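Local structure of type 4 fimbrial biogenesis protein PilY1 (Pseudomonas aeruginosa, 3HX6) at residues R202-K207 with V264-Y269; A257-D262 with D291-A296; L282-V287 with P300-S305. The protein primes type IV pilus assembly, supports twitching motility and host-cell adhesion, and probably regulates pilus retraction through calcium binding by this C-terminal domain. The protein carries 3 engineered substitutions. All blocks are in the same frame, centred on the assembly; numbering follows the deposited sequence.

Contact 1: R202-K207 with V264-Y269; sequences RLHNGK and VADYAY. With CA (calcium ion), chain C.
Val264 and His204 carry most of this contact, in which the turn linking strands 199-202 and 208-213 of one beta-propeller sheet meets the end of the calcium loop that leads into strand 267-272 of the next sheet. The imidazole of His204 lies across the isopropyl group of Val264: CG1 of Val264 stands 3.6 Å from the centroid of the His204 ring and only 5° off its normal, a CH-pi contact over the middle of one face. CG1 reaches that face because it is anti to the backbone N of Val264 (chi1 -178°), while CG2, the other branch, runs beside CG of Arg202. The carbonyl O of Val264 is itself a calcium ligand, so the ring packs on a metal-binding residue.

At its edge the same imidazole is a donor. NE2 of His204 gives a hydrogen bond of 2.7 Å to OD1 of Asp266, nearly straight at 170°, with the oxygen in the ring plane. Asp266 holds the calcium ion through both OD1 and OD2, which makes His204 a second-shell residue that probably helps to orient the bidentate carboxylate; ND1 of His204 also hydrogen-bonds to Asp298, so partners at both nitrogens limit rotation of the ring.

Arg202 contributes its backbone as well as CG; its guanidinium makes a salt bridge with Glu69. Its carbonyl O accepts from N of Ala265 at 2.9 Å, and CD2 of Leu203 touches CB of Ala265 at 3.7 Å. A water bridges the junction, taking a hydrogen bond from N of His204 at 2.6 Å and donating one to O of Ala265 at 2.7 Å.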
# COMPACT_ATOMS: atom_id res chain seq x y z
N ARG A 202 10.69 11.60 19.87
CA ARG A 202 11.87 12.43 20.04
C ARG A 202 11.39 13.73 20.66
O ARG A 202 10.42 14.33 20.20
CB ARG A 202 12.50 12.72 18.68
CG ARG A 202 13.69 13.66 18.74
CD ARG A 202 14.82 13.09 19.58
NE ARG A 202 16.12 13.51 19.06
CZ ARG A 202 16.55 14.76 19.02
NH1 ARG A 202 15.79 15.75 19.49
NH2 ARG A 202 17.74 15.03 18.51
N LEU A 203 12.07 14.16 21.72
CA LEU A 203 11.68 15.39 22.39
C LEU A 203 12.73 16.47 22.27
O LEU A 203 13.87 16.22 21.84
CB LEU A 203 11.38 15.12 23.88
CG LEU A 203 10.37 14.01 24.18
CD1 LEU A 203 10.13 13.91 25.68
CD2 LEU A 203 9.07 14.30 23.46
N HIS A 204 12.35 17.68 22.65
CA HIS A 204 13.24 18.83 22.57
C HIS A 204 14.41 18.79 23.55
O HIS A 204 15.21 19.72 23.58
CB HIS A 204 12.43 20.12 22.73
CG HIS A 204 11.72 20.54 21.49
ND1 HIS A 204 12.37 21.08 20.40
CD2 HIS A 204 10.41 20.46 21.14
CE1 HIS A 204 11.50 21.32 19.44
NE2 HIS A 204 10.30 20.95 19.86
N ASN A 205 14.52 17.73 24.35
CA ASN A 205 15.64 17.64 25.28
C ASN A 205 16.77 16.89 24.57
O ASN A 205 17.74 16.46 25.18
CB ASN A 205 15.23 16.92 26.58
CG ASN A 205 15.07 15.43 26.41
OD1 ASN A 205 14.55 14.97 25.40
ND2 ASN A 205 15.52 14.67 27.40
N GLY A 206 16.61 16.74 23.25
CA GLY A 206 17.59 16.08 22.41
C GLY A 206 17.57 14.56 22.37
O GLY A 206 18.37 13.95 21.66
N LYS A 207 16.64 13.94 23.09
CA LYS A 207 16.61 12.49 23.13
C LYS A 207 15.23 11.87 22.91
O LYS A 207 14.20 12.56 22.92
CB LYS A 207 17.18 12.01 24.47
CG LYS A 207 18.49 12.71 24.85
CD LYS A 207 18.94 12.36 26.25
CE LYS A 207 19.73 11.06 26.29
NZ LYS A 207 21.03 11.21 25.59
N VAL A 264 9.94 16.05 15.90
CA VAL A 264 10.20 16.32 17.31
C VAL A 264 8.91 16.78 17.96
O VAL A 264 8.33 17.78 17.54
CB VAL A 264 11.26 17.41 17.48
CG1 VAL A 264 11.55 17.63 18.96
CG2 VAL A 264 12.52 17.01 16.74
N ALA A 265 8.45 16.05 18.97
CA ALA A 265 7.20 16.38 19.66
C ALA A 265 7.24 17.75 20.33
O ALA A 265 8.20 18.09 21.03
CB ALA A 265 6.89 15.31 20.69
N ASP A 266 6.18 18.53 20.13
CA ASP A 266 6.09 19.87 20.71
C ASP A 266 5.12 19.97 21.88
O ASP A 266 5.37 20.70 22.83
CB ASP A 266 5.71 20.86 19.63
CG ASP A 266 6.64 20.80 18.44
OD1 ASP A 266 7.86 20.96 18.63
OD2 ASP A 266 6.15 20.59 17.31
N TYR A 267 4.01 19.24 21.78
CA TYR A 267 2.99 19.22 22.83
C TYR A 267 2.54 17.78 23.05
O TYR A 267 2.77 16.92 22.21
CB TYR A 267 1.74 20.01 22.42
CG TYR A 267 1.94 21.47 22.10
CD1 TYR A 267 2.17 22.40 23.11
CD2 TYR A 267 1.83 21.92 20.79
CE1 TYR A 267 2.29 23.76 22.81
CE2 TYR A 267 1.95 23.27 20.48
CZ TYR A 267 2.18 24.18 21.50
OH TYR A 267 2.28 25.50 21.18
N ALA A 268 1.86 17.56 24.16
CA ALA A 268 1.30 16.25 24.47
C ALA A 268 -0.09 16.55 25.00
O ALA A 268 -0.29 17.52 25.72
CB ALA A 268 2.15 15.54 25.54
N TYR A 269 -1.05 15.72 24.61
CA TYR A 269 -2.43 15.87 25.07
C TYR A 269 -2.82 14.54 25.70
O TYR A 269 -2.53 13.48 25.16
CB TYR A 269 -3.37 16.16 23.90
CG TYR A 269 -3.18 17.50 23.24
CD1 TYR A 269 -2.19 17.69 22.27
CD2 TYR A 269 -4.03 18.57 23.53
CE1 TYR A 269 -2.07 18.92 21.60
CE2 TYR A 269 -3.91 19.79 22.87
CZ TYR A 269 -2.93 19.96 21.90
OH TYR A 269 -2.84 21.15 21.21
CA CA C . 8.24 19.81 16.27
O HOH W 1 9.78 17.83 23.22
O HOH W 2 10.34 20.86 16.79

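Contact 2: A257-D262 with D291-A296; sequences ADNNSD and DPFSRA. With CA (calcium ion), chain C.
Segment 257-262 forms the first part of an EF-hand-like calcium loop, with its Asp-x-Asn-x-Asp ligand pattern, and is covered on one flank by the turn 291-296, a type I turn from Asp291 to Ser294 in the long connection between strands 276-281 and 307-317. Phe293 makes the largest contribution. Its CE1 meets CB of Asn259 at 3.6 Å, and its CB lies 3.5 Å from CG of Asn260, so one aromatic side chain spans two successive loop residues. The amide plane of Asn259 stands almost perpendicular to the ring, 88° away, whereas that of Asn260 is inclined by 39°; the amide of Asn259 also has an outside partner, ND2 bonding to O of Thr376.

Asn260 and Asp262 face both the turn and the metal. With chi1 of 65°, CG of Asn260 sits between the backbone N and the carbonyl carbon, which aims OD1 at the calcium ion, 2.1 Å away. Its ND2 turns to OD2 of Asp262 in a weak hydrogen bond, leaving OD1 of Asp262 as the metal ligand at 2.6 Å. OD1 of Asp258 is a further ligand, also at 2.6 Å, and accepts weak hydrogen bonds from the backbone N atoms of Asn260 and Asp262. Val264 and Asp266 complete the protein ligands.

Arg295 passes Asp262 in the reverse direction. Its CG is 3.7 Å from OD2 of Asp262, but NE remains 4.3 Å from that oxygen, which lies well out of the guanidinium plane; NH2 bonds instead to O of Pro67. The positive group therefore probably offsets some of the carboxylate charge gathered round the calcium ion through proximity, with no salt bridge to Asp262.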
# COMPACT_ATOMS: atom_id res chain seq x y z
N ALA A 257 2.00 15.92 19.78
CA ALA A 257 1.78 16.79 18.63
C ALA A 257 3.10 17.38 18.17
O ALA A 257 3.91 17.83 18.98
CB ALA A 257 0.81 17.92 19.00
N ASP A 258 3.29 17.39 16.85
CA ASP A 258 4.48 17.92 16.21
C ASP A 258 3.94 18.94 15.21
O ASP A 258 3.55 18.59 14.10
CB ASP A 258 5.22 16.79 15.48
CG ASP A 258 6.32 17.30 14.56
OD1 ASP A 258 6.69 18.48 14.68
OD2 ASP A 258 6.80 16.51 13.73
N ASN A 259 3.92 20.21 15.61
CA ASN A 259 3.35 21.24 14.77
C ASN A 259 4.21 21.94 13.73
O ASN A 259 3.81 22.98 13.19
CB ASN A 259 2.64 22.27 15.65
CG ASN A 259 1.49 21.65 16.42
OD1 ASN A 259 1.08 20.52 16.14
ND2 ASN A 259 0.95 22.38 17.39
N ASN A 260 5.39 21.40 13.44
CA ASN A 260 6.25 21.99 12.42
C ASN A 260 6.84 20.86 11.59
O ASN A 260 7.87 21.02 10.94
CB ASN A 260 7.34 22.85 13.05
CG ASN A 260 8.32 22.05 13.89
OD1 ASN A 260 7.92 21.18 14.66
ND2 ASN A 260 9.61 22.35 13.75
N SER A 261 6.17 19.71 11.65
CA SER A 261 6.56 18.51 10.91
C SER A 261 8.06 18.23 10.84
O SER A 261 8.61 18.09 9.75
CB SER A 261 6.01 18.59 9.48
OG SER A 261 4.59 18.67 9.49
N ASP A 262 8.72 18.15 11.99
CA ASP A 262 10.15 17.86 11.99
C ASP A 262 10.47 16.59 12.78
O ASP A 262 11.63 16.27 12.99
CB ASP A 262 10.94 19.05 12.55
CG ASP A 262 10.65 19.33 14.02
OD1 ASP A 262 9.88 18.55 14.63
OD2 ASP A 262 11.19 20.32 14.56
N ASP A 291 9.62 30.81 14.67
CA ASP A 291 9.49 29.36 14.59
C ASP A 291 9.72 28.81 16.00
O ASP A 291 10.77 28.25 16.31
CB ASP A 291 10.48 28.76 13.56
CG ASP A 291 11.88 28.65 14.09
OD1 ASP A 291 12.40 29.64 14.64
OD2 ASP A 291 12.48 27.56 13.95
N PRO A 292 8.72 28.99 16.87
CA PRO A 292 8.69 28.58 18.28
C PRO A 292 8.99 27.10 18.51
O PRO A 292 9.26 26.68 19.63
CB PRO A 292 7.27 28.95 18.70
CG PRO A 292 6.49 28.75 17.44
CD PRO A 292 7.38 29.43 16.43
N PHE A 293 8.96 26.32 17.44
CA PHE A 293 9.21 24.89 17.52
C PHE A 293 10.62 24.56 17.04
O PHE A 293 10.92 23.41 16.73
CB PHE A 293 8.17 24.14 16.70
CG PHE A 293 6.76 24.44 17.10
CD1 PHE A 293 5.84 24.93 16.18
CD2 PHE A 293 6.34 24.25 18.42
CE1 PHE A 293 4.53 25.23 16.56
CE2 PHE A 293 5.04 24.54 18.80
CZ PHE A 293 4.13 25.03 17.87
N SER A 294 11.47 25.58 17.00
CA SER A 294 12.85 25.41 16.57
C SER A 294 13.58 24.41 17.45
O SER A 294 13.31 24.30 18.65
CB SER A 294 13.59 26.75 16.61
OG SER A 294 14.96 26.58 16.31
N ARG A 295 14.52 23.69 16.85
CA ARG A 295 15.32 22.71 17.57
C ARG A 295 16.65 23.32 18.00
O ARG A 295 17.40 22.71 18.76
CB ARG A 295 15.60 21.51 16.67
CG ARG A 295 14.42 20.61 16.44
CD ARG A 295 14.90 19.17 16.35
NE ARG A 295 15.23 18.78 14.99
CZ ARG A 295 15.90 17.68 14.67
NH1 ARG A 295 16.32 16.85 15.62
NH2 ARG A 295 16.12 17.39 13.40
N ALA A 296 16.91 24.53 17.51
CA ALA A 296 18.15 25.25 17.80
C ALA A 296 18.68 25.12 19.22
O ALA A 296 19.87 24.87 19.41
CB ALA A 296 17.97 26.72 17.44
CA CA C . 8.24 19.81 16.27
O HOH W 2 10.34 20.86 16.79

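Contact 3: L282-V287 with P300-S305; sequences LIAGKV and PAVASS
Ser305 presses on the backbone of Ala284 and Gly285 where two parts of one long propeller loop, the connection between strands 276-281 and 307-317, come back together. Starting at its root, CB of Ser305 points toward the other segment and touches both N of Gly285, at 3.5 Å, and CA of Ala284, at 3.6 Å. From there OG turns beside its own backbone N (chi1 -68°), staying close to N of Gly285 and reaching a water by a weak hydrogen bond. The same water accepts from N of Lys286, at 3.1 Å, giving a weak water link in a junction that has no direct hydrogen bond between 282-287 and 300-305.

One turn earlier Val302 adds the apolar half: its CG1 reaches N of Ala284 at 3.7 Å and CB of Ala284 at 4.1 Å. Segment 300-305 has helical backbone angles, which bring Val302 and Ser305 to the same partner. Beyond the pair, Arg307 joins the two segments through NH1, bonded to the carbonyl O atoms of both Ile283 and Ser305. Within 300-305, OG of Ser304 donates to O of Ala301 at 2.7 Å.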
# COMPACT_ATOMS: atom_id res chain seq x y z
N LEU A 282 5.90 20.75 25.61
CA LEU A 282 7.16 20.02 25.61
C LEU A 282 8.19 20.84 24.85
O LEU A 282 8.96 20.30 24.05
CB LEU A 282 6.98 18.63 24.98
CG LEU A 282 5.92 17.73 25.63
CD1 LEU A 282 5.96 16.33 25.00
CD2 LEU A 282 6.15 17.65 27.15
N ILE A 283 8.19 22.15 25.09
CA ILE A 283 9.13 23.08 24.48
C ILE A 283 9.65 24.02 25.58
O ILE A 283 9.06 24.10 26.66
CB ILE A 283 8.47 23.94 23.38
CG1 ILE A 283 7.22 24.63 23.94
CG2 ILE A 283 8.13 23.07 22.17
CD1 ILE A 283 6.59 25.62 22.98
N ALA A 284 10.74 24.73 25.30
CA ALA A 284 11.33 25.64 26.27
C ALA A 284 10.43 26.79 26.69
O ALA A 284 9.49 27.15 25.99
CB ALA A 284 12.65 26.18 25.73
N GLY A 285 10.74 27.38 27.85
CA GLY A 285 9.97 28.50 28.36
C GLY A 285 9.96 29.64 27.36
O GLY A 285 8.90 30.08 26.91
N LYS A 286 11.15 30.14 27.02
CA LYS A 286 11.26 31.21 26.04
C LYS A 286 10.77 30.65 24.71
O LYS A 286 10.26 29.53 24.65
CB LYS A 286 12.71 31.67 25.87
CG LYS A 286 13.27 32.51 27.01
CD LYS A 286 13.45 31.71 28.29
CE LYS A 286 14.27 32.50 29.31
NZ LYS A 286 13.69 33.84 29.60
N VAL A 287 10.92 31.43 23.65
CA VAL A 287 10.50 31.00 22.32
C VAL A 287 11.41 31.66 21.30
O VAL A 287 12.34 32.38 21.65
CB VAL A 287 9.05 31.43 22.03
CG1 VAL A 287 8.12 30.92 23.12
CG2 VAL A 287 8.97 32.95 21.93
N PRO A 300 19.42 18.78 27.06
CA PRO A 300 18.91 18.27 28.34
C PRO A 300 18.24 19.33 29.22
O PRO A 300 17.32 19.02 29.97
CB PRO A 300 20.15 17.66 28.99
CG PRO A 300 21.27 18.50 28.44
CD PRO A 300 20.89 18.62 26.98
N ALA A 301 18.69 20.57 29.11
CA ALA A 301 18.14 21.66 29.91
C ALA A 301 16.67 21.95 29.61
O ALA A 301 15.92 22.34 30.50
CB ALA A 301 18.98 22.92 29.71
N VAL A 302 16.27 21.79 28.36
CA VAL A 302 14.89 22.07 27.97
C VAL A 302 13.88 21.24 28.79
O VAL A 302 12.74 21.65 28.97
CB VAL A 302 14.66 21.80 26.47
CG1 VAL A 302 13.23 22.12 26.09
CG2 VAL A 302 15.62 22.64 25.65
N ALA A 303 14.32 20.09 29.28
CA ALA A 303 13.45 19.21 30.05
C ALA A 303 12.83 19.92 31.25
O ALA A 303 11.66 19.72 31.55
CB ALA A 303 14.22 17.98 30.51
N SER A 304 13.62 20.75 31.92
CA SER A 304 13.12 21.48 33.09
C SER A 304 12.08 22.52 32.70
O SER A 304 11.31 22.99 33.54
CB SER A 304 14.28 22.15 33.84
OG SER A 304 15.02 23.01 32.99
N SER A 305 12.05 22.88 31.42
CA SER A 305 11.08 23.85 30.93
C SER A 305 9.74 23.21 30.58
O SER A 305 8.74 23.91 30.46
CB SER A 305 11.61 24.59 29.70
OG SER A 305 12.70 25.42 30.04
O HOH W 3 13.10 28.74 29.02

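In the fold
Contacts 1 and 2 meet at the calcium ion and divide its five ligand residues: 264-269 supplies Val264 and Asp266, while 257-262 supplies Asp258, Asn260 and Asp262. Their centres are 9 Å apart, and one water bound to the calcium ion is shared by them. Val264 CG2 packs on Arg295 CD, so the turn of contact 2 also reaches contact 1. Contact 3 is a layer farther out, its centre about 10 Å from that of contact 1 and 13 Å from that of contact 2. It abuts His204 through Ile283 and Val302, and the side chain of Ile283 is about 7 Å from the calcium ion. A probable hydrogen bond, Leu282 N to Asp266 O at 2.8 Å, ties it to the metal loop.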